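Local coordinates for mevalonate kinase, putative (Leishmania major, PDB 2HFS), which probably catalyses the ATP-dependent phosphorylation of (R)-mevalonate to (R)-5-phosphomevalonate, an early step of isoprenoid and sterol biosynthesis, at residues 104-109 against 320-325; 20-25 against 39-44; 188-193 against 291-296. One frame throughout, in Å; residues are numbered along the deposited sequence.

All three contacts are buried, with contact 2 nearest the centre of the chain and contact 3 farthest from it. Contacts 2 and 3 are antiparallel strand pairs, one in each sheet, whereas contact 1 brings a loop against the edge strand 318-324 and relies on aromatic rings, a phenol hydroxyl and a water. Contacts 1 and 3 share a sheet, since Y322 and W320 bond through their backbones to L190 and V192. Contact 1 also meets contact 2, where T323 pairs with S42 and L106 with Y44. V22 and L24 of contact 2 pack on V192, L190 and L188 of contact 3, an apolar junction between the sheets.

Contact 1 (104-109 against 320-325); sequences GPLVPS and WRYTVQ
V107 sits against both aromatic side chains of strand 318-324, W320 and Y322, crossing each at about a right angle. V107 CB lies over one face of the indole, 4.1 Å from the centroid of the W320 five-membered ring and 30° off the ring normal, an off-centre CH-pi contact. The same V107 CB is 3.4 Å from Y322 OH. From there the side chain forks. V107 CG1, anti to the backbone N (chi1 172°), continues obliquely along the indole, 3.5 Å from W320 NE1 and 3.6 Å from W320 CZ2. V107 CG2, beside the backbone N, is about equally near W320 NE1 and the hydroxyl of Y322.

That hydroxyl is also the polar centre of the contact. V107 N donates to Y322 OH over 3.2 Å, with an N-H...O angle of 155°. A water approaches the hydroxyl in the plane of the phenol ring, 2.8 Å from Y322 OH, and its oxygen donates to V107 O at 2.6 Å, so the tyrosine tip takes V107 N directly and V107 O through the water. The water lies over the same indole face as V107 CB, and W320 CB lies over one face of the phenol ring, toward its rim.

In the GHMP kinase fold, 104-109 leads from strand 97-103 into the glycine- and serine-rich stretch characteristic of the family's phosphate-binding loop, while 320-325 lies on an outermost strand of the C-terminal four-stranded sheet. The contact therefore joins the two halves of the molecule. L106 brings its CD1 obliquely to the hydroxyl end of the phenol, near CZ and OH, and its backbone bonds to Y44. At the far end of the indole S109 meets the rim of the six-membered ring, with S109 OG near the ring plane and 3.5 Å from W320 CH2.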
loop_
_atom_site.group_PDB
_atom_site.type_symbol
_atom_site.label_atom_id
_atom_site.label_comp_id
_atom_site.label_asym_id
_atom_site.label_seq_id
_atom_site.Cartn_x
_atom_site.Cartn_y
_atom_site.Cartn_z
ATOM N N GLY A 104 -9.529 -10.955 -6.654
ATOM C CA GLY A 104 -8.506 -11.103 -5.590
ATOM C C GLY A 104 -9.043 -10.660 -4.236
ATOM O O GLY A 104 -10.031 -9.927 -4.187
ATOM N N PRO A 105 -8.439 -11.112 -3.138
ATOM C CA PRO A 105 -9.025 -10.899 -1.793
ATOM C C PRO A 105 -8.709 -9.557 -1.153
ATOM O O PRO A 105 -9.323 -9.217 -0.155
ATOM C CB PRO A 105 -8.418 -12.036 -0.966
ATOM C CG PRO A 105 -7.092 -12.213 -1.547
ATOM C CD PRO A 105 -7.187 -11.887 -3.053
ATOM N N LEU A 106 -7.766 -8.794 -1.718
ATOM C CA LEU A 106 -7.471 -7.444 -1.202
ATOM C C LEU A 106 -8.713 -6.560 -1.157
ATOM O O LEU A 106 -9.466 -6.517 -2.115
ATOM C CB LEU A 106 -6.392 -6.756 -2.028
ATOM C CG LEU A 106 -5.827 -5.418 -1.516
ATOM C CD1 LEU A 106 -5.149 -5.628 -0.191
ATOM C CD2 LEU A 106 -4.843 -4.812 -2.538
ATOM N N VAL A 107 -8.894 -5.832 -0.054
ATOM C CA VAL A 107 -10.031 -4.909 0.099
ATOM C C VAL A 107 -9.616 -3.460 -0.216
ATOM O O VAL A 107 -8.988 -2.810 0.612
ATOM C CB VAL A 107 -10.629 -4.986 1.552
ATOM C CG1 VAL A 107 -11.713 -3.869 1.809
ATOM C CG2 VAL A 107 -11.170 -6.377 1.839
ATOM N N PRO A 108 -9.960 -2.938 -1.395
ATOM C CA PRO A 108 -9.649 -1.540 -1.692
ATOM C C PRO A 108 -10.295 -0.607 -0.696
ATOM O O PRO A 108 -11.490 -0.751 -0.385
ATOM C CB PRO A 108 -10.235 -1.331 -3.090
ATOM C CG PRO A 108 -10.217 -2.696 -3.703
ATOM C CD PRO A 108 -10.661 -3.580 -2.519
ATOM N N SER A 109 -9.466 0.281 -0.166
ATOM C CA SER A 109 -9.814 1.266 0.850
ATOM C C SER A 109 -8.627 2.219 0.875
ATOM O O SER A 109 -7.517 1.816 0.554
ATOM C CB SER A 109 -9.962 0.578 2.216
ATOM O OG SER A 109 -10.446 1.470 3.203
ATOM N N TRP A 320 -9.186 -5.965 9.008
ATOM C CA TRP A 320 -8.653 -6.934 8.076
ATOM C C TRP A 320 -7.483 -7.672 8.714
ATOM O O TRP A 320 -6.724 -7.097 9.509
ATOM C CB TRP A 320 -8.209 -6.237 6.783
ATOM C CG TRP A 320 -9.303 -5.407 6.155
ATOM C CD1 TRP A 320 -10.535 -5.849 5.715
ATOM C CD2 TRP A 320 -9.274 -3.989 5.908
ATOM N NE1 TRP A 320 -11.260 -4.792 5.206
ATOM C CE2 TRP A 320 -10.518 -3.638 5.317
ATOM C CE3 TRP A 320 -8.332 -2.976 6.143
ATOM C CZ2 TRP A 320 -10.825 -2.331 4.934
ATOM C CZ3 TRP A 320 -8.636 -1.669 5.766
ATOM C CH2 TRP A 320 -9.872 -1.354 5.172
ATOM N N ARG A 321 -7.367 -8.955 8.402
ATOM C CA ARG A 321 -6.197 -9.740 8.777
ATOM C C ARG A 321 -5.350 -9.837 7.532
ATOM O O ARG A 321 -5.747 -10.466 6.555
ATOM C CB ARG A 321 -6.575 -11.144 9.236
ATOM C CG ARG A 321 -7.545 -11.171 10.394
ATOM C CD ARG A 321 -8.058 -12.560 10.719
ATOM N NE ARG A 321 -9.252 -12.514 11.559
ATOM C CZ ARG A 321 -9.286 -12.925 12.816
ATOM N NH1 ARG A 321 -8.185 -13.412 13.377
ATOM N NH2 ARG A 321 -10.412 -12.855 13.520
ATOM N N TYR A 322 -4.197 -9.197 7.556
ATOM C CA TYR A 322 -3.295 -9.239 6.424
ATOM C C TYR A 322 -1.972 -9.833 6.898
ATOM O O TYR A 322 -1.700 -9.868 8.098
ATOM C CB TYR A 322 -3.105 -7.832 5.842
ATOM C CG TYR A 322 -4.309 -7.286 5.050
ATOM C CD1 TYR A 322 -4.543 -5.913 4.950
ATOM C CD2 TYR A 322 -5.191 -8.151 4.400
ATOM C CE1 TYR A 322 -5.644 -5.402 4.206
ATOM C CE2 TYR A 322 -6.289 -7.664 3.670
ATOM C CZ TYR A 322 -6.498 -6.287 3.564
ATOM O OH TYR A 322 -7.561 -5.791 2.829
ATOM N N THR A 323 -1.158 -10.326 5.972
ATOM C CA THR A 323 0.159 -10.878 6.349
ATOM C C THR A 323 1.270 -10.429 5.412
ATOM O O THR A 323 1.052 -10.128 4.233
ATOM C CB THR A 323 0.171 -12.429 6.400
ATOM O OG1 THR A 323 -0.069 -12.950 5.090
ATOM C CG2 THR A 323 -0.964 -13.010 7.254
ATOM N N VAL A 324 2.477 -10.392 5.959
ATOM C CA VAL A 324 3.666 -10.224 5.167
ATOM C C VAL A 324 4.450 -11.528 5.167
ATOM O O VAL A 324 4.717 -12.128 6.213
ATOM C CB VAL A 324 4.547 -9.077 5.659
ATOM C CG1 VAL A 324 5.742 -8.904 4.730
ATOM C CG2 VAL A 324 3.734 -7.794 5.760
ATOM N N GLN A 325 4.815 -11.947 3.963
ATOM C CA GLN A 325 5.493 -13.208 3.767
ATOM C C GLN A 325 6.996 -13.040 3.978
ATOM O O GLN A 325 7.558 -12.010 3.591
ATOM C CB GLN A 325 5.213 -13.682 2.351
ATOM C CG GLN A 325 5.383 -15.163 2.171
ATOM C CD GLN A 325 5.277 -15.560 0.722
ATOM O OE1 GLN A 325 5.741 -16.637 0.336
ATOM N NE2 GLN A 325 4.676 -14.680 -0.097
HETATM O O HOH W 1 -7.771 -3.032 2.955
#

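Contact 2 (20-25 against 39-44)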
loop_
_atom_site.group_PDB
_atom_site.type_symbol
_atom_site.label_atom_id
_atom_site.label_comp_id
_atom_site.label_asym_id
_atom_site.label_seq_id
_atom_site.Cartn_x
_atom_site.Cartn_y
_atom_site.Cartn_z
ATOM N N GLY A 20 -1.251 -5.679 -2.078
ATOM C CA GLY A 20 -1.526 -4.510 -1.239
ATOM C C GLY A 20 -0.284 -4.013 -0.524
ATOM O O GLY A 20 0.772 -4.633 -0.618
ATOM N N LYS A 21 -0.424 -2.898 0.195
ATOM C CA LYS A 21 0.711 -2.194 0.798
ATOM C C LYS A 21 0.351 -1.555 2.131
ATOM O O LYS A 21 -0.694 -0.918 2.250
ATOM C CB LYS A 21 1.195 -1.070 -0.138
ATOM C CG LYS A 21 2.283 -0.182 0.499
ATOM C CD LYS A 21 2.008 1.316 0.354
ATOM C CE LYS A 21 0.659 1.755 0.945
ATOM N NZ LYS A 21 0.505 3.235 0.959
ATOM N N VAL A 22 1.235 -1.691 3.117
ATOM C CA VAL A 22 1.150 -0.861 4.325
ATOM C C VAL A 22 2.521 -0.233 4.607
ATOM O O VAL A 22 3.544 -0.826 4.316
ATOM C CB VAL A 22 0.646 -1.626 5.603
ATOM C CG1 VAL A 22 -0.640 -2.402 5.318
ATOM C CG2 VAL A 22 1.707 -2.556 6.164
ATOM N N ILE A 23 2.535 0.963 5.169
ATOM C CA ILE A 23 3.796 1.535 5.611
ATOM C C ILE A 23 4.029 1.166 7.068
ATOM O O ILE A 23 3.247 1.545 7.954
ATOM C CB ILE A 23 3.818 3.053 5.394
ATOM C CG1 ILE A 23 3.584 3.385 3.928
ATOM C CG2 ILE A 23 5.166 3.604 5.825
ATOM C CD1 ILE A 23 3.032 4.761 3.698
ATOM N N LEU A 24 5.087 0.398 7.317
ATOM C CA LEU A 24 5.414 -0.012 8.667
ATOM C C LEU A 24 6.126 1.097 9.418
ATOM O O LEU A 24 5.793 1.380 10.568
ATOM C CB LEU A 24 6.254 -1.288 8.671
ATOM C CG LEU A 24 5.532 -2.561 8.235
ATOM C CD1 LEU A 24 6.452 -3.719 8.529
ATOM C CD2 LEU A 24 4.190 -2.716 8.965
ATOM N N PHE A 25 7.090 1.725 8.753
ATOM C CA PHE A 25 7.820 2.869 9.312
ATOM C C PHE A 25 8.024 3.993 8.328
ATOM O O PHE A 25 8.324 3.757 7.167
ATOM C CB PHE A 25 9.207 2.445 9.800
ATOM C CG PHE A 25 9.176 1.530 11.000
ATOM C CD1 PHE A 25 9.270 2.057 12.291
ATOM C CD2 PHE A 25 9.053 0.158 10.842
ATOM C CE1 PHE A 25 9.235 1.242 13.391
ATOM C CE2 PHE A 25 9.025 -0.681 11.963
ATOM C CZ PHE A 25 9.110 -0.135 13.241
ATOM N N ALA A 39 5.633 -2.451 3.432
ATOM C CA ALA A 39 5.372 -3.865 3.405
ATOM C C ALA A 39 4.371 -4.158 2.311
ATOM O O ALA A 39 3.240 -3.647 2.342
ATOM C CB ALA A 39 4.871 -4.316 4.744
ATOM N N GLY A 40 4.795 -4.944 1.329
ATOM C CA GLY A 40 3.884 -5.472 0.317
ATOM C C GLY A 40 3.274 -6.753 0.846
ATOM O O GLY A 40 3.978 -7.758 1.028
ATOM N N ILE A 41 1.960 -6.732 1.069
ATOM C CA ILE A 41 1.285 -7.823 1.776
ATOM C C ILE A 41 0.897 -8.976 0.832
ATOM O O ILE A 41 0.941 -8.816 -0.398
ATOM C CB ILE A 41 0.081 -7.276 2.565
ATOM C CG1 ILE A 41 -0.937 -6.572 1.662
ATOM C CG2 ILE A 41 0.557 -6.279 3.682
ATOM C CD1 ILE A 41 -2.326 -6.428 2.340
ATOM N N SER A 42 0.537 -10.130 1.387
ATOM C CA SER A 42 0.242 -11.311 0.548
ATOM C C SER A 42 -1.023 -11.105 -0.237
ATOM O O SER A 42 -1.180 -11.642 -1.338
ATOM C CB SER A 42 0.021 -12.566 1.410
ATOM O OG SER A 42 1.172 -12.933 2.116
ATOM N N GLU A 43 -1.943 -10.379 0.384
ATOM C CA GLU A 43 -3.298 -10.160 -0.123
ATOM C C GLU A 43 -3.234 -9.267 -1.345
ATOM O O GLU A 43 -2.472 -8.311 -1.366
ATOM C CB GLU A 43 -4.151 -9.530 0.984
ATOM C CG GLU A 43 -4.522 -10.521 2.096
ATOM C CD GLU A 43 -3.432 -10.860 3.121
ATOM O OE1 GLU A 43 -2.387 -10.186 3.228
ATOM O OE2 GLU A 43 -3.650 -11.828 3.881
ATOM N N TYR A 44 -4.017 -9.584 -2.365
ATOM C CA TYR A 44 -3.721 -9.073 -3.700
ATOM C C TYR A 44 -4.978 -8.778 -4.466
ATOM O O TYR A 44 -6.079 -9.219 -4.095
ATOM C CB TYR A 44 -2.886 -10.103 -4.477
ATOM C CG TYR A 44 -3.583 -11.423 -4.627
ATOM C CD1 TYR A 44 -4.375 -11.690 -5.752
ATOM C CD2 TYR A 44 -3.479 -12.404 -3.638
ATOM C CE1 TYR A 44 -5.037 -12.895 -5.893
ATOM C CE2 TYR A 44 -4.145 -13.630 -3.768
ATOM C CZ TYR A 44 -4.922 -13.859 -4.890
ATOM O OH TYR A 44 -5.566 -15.052 -5.042
#
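I41 folds its side chain back over the peptide of G20, whose lack of a side chain lets the isoleucine lie close. CG1 occupies the position between its own backbone N and carbonyl carbon (chi1 59°), which brings I41 CG1 to 3.4 Å from G20 C and extends CD1 toward G20 CA. Its CG2 branch points instead toward CG1 of V22, a looser apolar contact.

V22 and A39 form an antiparallel hydrogen-bonded pair: V22 N donates to A39 O at 2.9 Å, and A39 N to V22 O at 2.8 Å. On their shared face V22 CG2 packs 3.9 Å from A39 CB. L24 reaches the same methyl with CG and CD1, with L24 CG 4.0 Å from A39 CB.

These strands form the first beta hairpin of the N-terminal half, and 20-25 carries the start of the GKxxLFGEH signature of mevalonate kinases. At L24 and F25, both facing I37, the strand has a classic beta bulge. K21, across from G40 in the non-hydrogen-bonded pair, points to the opposite face; bent at chi2 (-132°) and again at chi3, it carries NZ to a salt bridge with D158.

G20 grips the chain on both sides of the corner at S42: before it I41 N donates to G20 O from above the carbonyl plane, and after it G20 N gives E43 O a nearly straight bond of 3.0 Å.

Contact 3 (188-193 against 291-296); sequences LYLVVV and IAVALA
Y189, the one aromatic residue of 188-193 and 291-296, meets A296 through its CB, with Y189 CB 4.1 Å from A296 CB, while its flat ring leads away from that strand; its side chain touches S299 and R302 of helix 299-312. Beside the tyrosine a water accepts from Y189 N and donates to A296 O.

The flat peptide groups carry the pairing. V191 N and A294 N each donate to the other's carbonyl, as do V193 N and A292 N. A294 N reaches V191 O in the carbonyl plane at 2.8 Å, whereas V191 N comes to A294 O tilted 25° from it.

The two strands are the central pair of the four-stranded antiparallel sheet of the GHMP C-terminal half. V191, V193, A292 and A294 point to one face, where helices 264-275 and 299-312 pack. On the other face L190 CD2 lies 4.0 Å from V293 CG2, and L295 CD1 packs against L190 CD2 and L188 CG. With chi1 at -179°, V192 CG1 swings to the side of its own carbonyl carbon, 3.3 Å from A292 O and 3.7 Å from I291 CD1. Its CG2 branch meets V293 CG2.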
loop_
_atom_site.group_PDB
_atom_site.type_symbol
_atom_site.label_atom_id
_atom_site.label_comp_id
_atom_site.label_asym_id
_atom_site.label_seq_id
_atom_site.Cartn_x
_atom_site.Cartn_y
_atom_site.Cartn_z
ATOM N N LEU A 188 4.920 -11.909 9.321
ATOM C CA LEU A 188 4.309 -10.811 10.056
ATOM C C LEU A 188 2.788 -11.012 10.012
ATOM O O LEU A 188 2.196 -11.015 8.954
ATOM C CB LEU A 188 4.644 -9.471 9.379
ATOM C CG LEU A 188 5.865 -8.610 9.686
ATOM C CD1 LEU A 188 7.051 -9.346 10.180
ATOM C CD2 LEU A 188 6.224 -7.606 8.621
ATOM N N TYR A 189 2.194 -11.165 11.186
ATOM C CA TYR A 189 0.766 -11.267 11.351
ATOM C C TYR A 189 0.204 -9.862 11.646
ATOM O O TYR A 189 0.405 -9.326 12.743
ATOM C CB TYR A 189 0.443 -12.259 12.477
ATOM C CG TYR A 189 0.819 -13.704 12.186
ATOM C CD1 TYR A 189 1.981 -14.266 12.718
ATOM C CD2 TYR A 189 0.005 -14.515 11.395
ATOM C CE1 TYR A 189 2.333 -15.594 12.455
ATOM C CE2 TYR A 189 0.346 -15.846 11.130
ATOM C CZ TYR A 189 1.513 -16.371 11.662
ATOM O OH TYR A 189 1.855 -17.684 11.399
ATOM N N LEU A 190 -0.462 -9.262 10.650
ATOM C CA LEU A 190 -0.952 -7.889 10.736
ATOM C C LEU A 190 -2.458 -7.784 10.920
ATOM O O LEU A 190 -3.230 -8.556 10.322
ATOM C CB LEU A 190 -0.538 -7.096 9.476
ATOM C CG LEU A 190 0.955 -6.986 9.146
ATOM C CD1 LEU A 190 1.199 -6.152 7.884
ATOM C CD2 LEU A 190 1.707 -6.388 10.315
ATOM N N VAL A 191 -2.887 -6.812 11.729
ATOM C CA VAL A 191 -4.296 -6.405 11.721
ATOM C C VAL A 191 -4.272 -4.978 11.167
ATOM O O VAL A 191 -3.589 -4.119 11.706
ATOM C CB VAL A 191 -4.962 -6.408 13.125
ATOM C CG1 VAL A 191 -6.406 -5.986 13.006
ATOM C CG2 VAL A 191 -4.900 -7.789 13.766
ATOM N N VAL A 192 -4.957 -4.750 10.055
ATOM C CA VAL A 192 -5.019 -3.410 9.501
ATOM C C VAL A 192 -6.446 -2.916 9.660
ATOM O O VAL A 192 -7.396 -3.672 9.438
ATOM C CB VAL A 192 -4.573 -3.352 8.029
ATOM C CG1 VAL A 192 -4.627 -1.896 7.501
ATOM C CG2 VAL A 192 -3.171 -3.957 7.857
ATOM N N VAL A 193 -6.598 -1.656 10.058
ATOM C CA VAL A 193 -7.929 -1.130 10.432
ATOM C C VAL A 193 -8.247 0.131 9.634
ATOM O O VAL A 193 -7.439 1.061 9.595
ATOM C CB VAL A 193 -7.980 -0.819 11.952
ATOM C CG1 VAL A 193 -9.315 -0.240 12.354
ATOM C CG2 VAL A 193 -7.666 -2.052 12.786
ATOM N N ILE A 291 -5.792 4.349 7.422
ATOM C CA ILE A 291 -5.590 3.070 8.101
ATOM C C ILE A 291 -4.571 3.147 9.235
ATOM O O ILE A 291 -3.682 4.038 9.252
ATOM C CB ILE A 291 -5.143 1.924 7.107
ATOM C CG1 ILE A 291 -3.880 2.305 6.301
ATOM C CG2 ILE A 291 -6.299 1.520 6.188
ATOM C CD1 ILE A 291 -3.030 1.076 5.870
ATOM N N ALA A 292 -4.721 2.200 10.163
ATOM C CA ALA A 292 -3.709 1.887 11.155
ATOM C C ALA A 292 -3.310 0.442 10.961
ATOM O O ALA A 292 -4.040 -0.334 10.337
ATOM C CB ALA A 292 -4.233 2.099 12.570
ATOM N N VAL A 293 -2.138 0.092 11.497
ATOM C CA VAL A 293 -1.613 -1.258 11.401
ATOM C C VAL A 293 -1.148 -1.720 12.783
ATOM O O VAL A 293 -0.535 -0.948 13.524
ATOM C CB VAL A 293 -0.458 -1.344 10.365
ATOM C CG1 VAL A 293 0.704 -0.358 10.691
ATOM C CG2 VAL A 293 0.053 -2.740 10.282
ATOM N N ALA A 294 -1.478 -2.962 13.132
ATOM C CA ALA A 294 -1.027 -3.549 14.399
ATOM C C ALA A 294 -0.215 -4.794 14.065
ATOM O O ALA A 294 -0.542 -5.507 13.101
ATOM C CB ALA A 294 -2.225 -3.905 15.273
ATOM N N LEU A 295 0.835 -5.051 14.846
ATOM C CA LEU A 295 1.610 -6.293 14.704
ATOM C C LEU A 295 1.222 -7.288 15.794
ATOM O O LEU A 295 1.256 -6.959 16.975
ATOM C CB LEU A 295 3.110 -6.023 14.772
ATOM C CG LEU A 295 4.067 -7.213 14.678
ATOM C CD1 LEU A 295 4.081 -7.870 13.266
ATOM C CD2 LEU A 295 5.455 -6.781 15.071
ATOM N N ALA A 296 0.867 -8.497 15.387
ATOM C CA ALA A 296 0.495 -9.562 16.329
ATOM C C ALA A 296 1.646 -10.558 16.437
ATOM O O ALA A 296 2.441 -10.689 15.506
ATOM C CB ALA A 296 -0.782 -10.272 15.859
HETATM O O HOH W 2 4.050 -11.327 13.456
#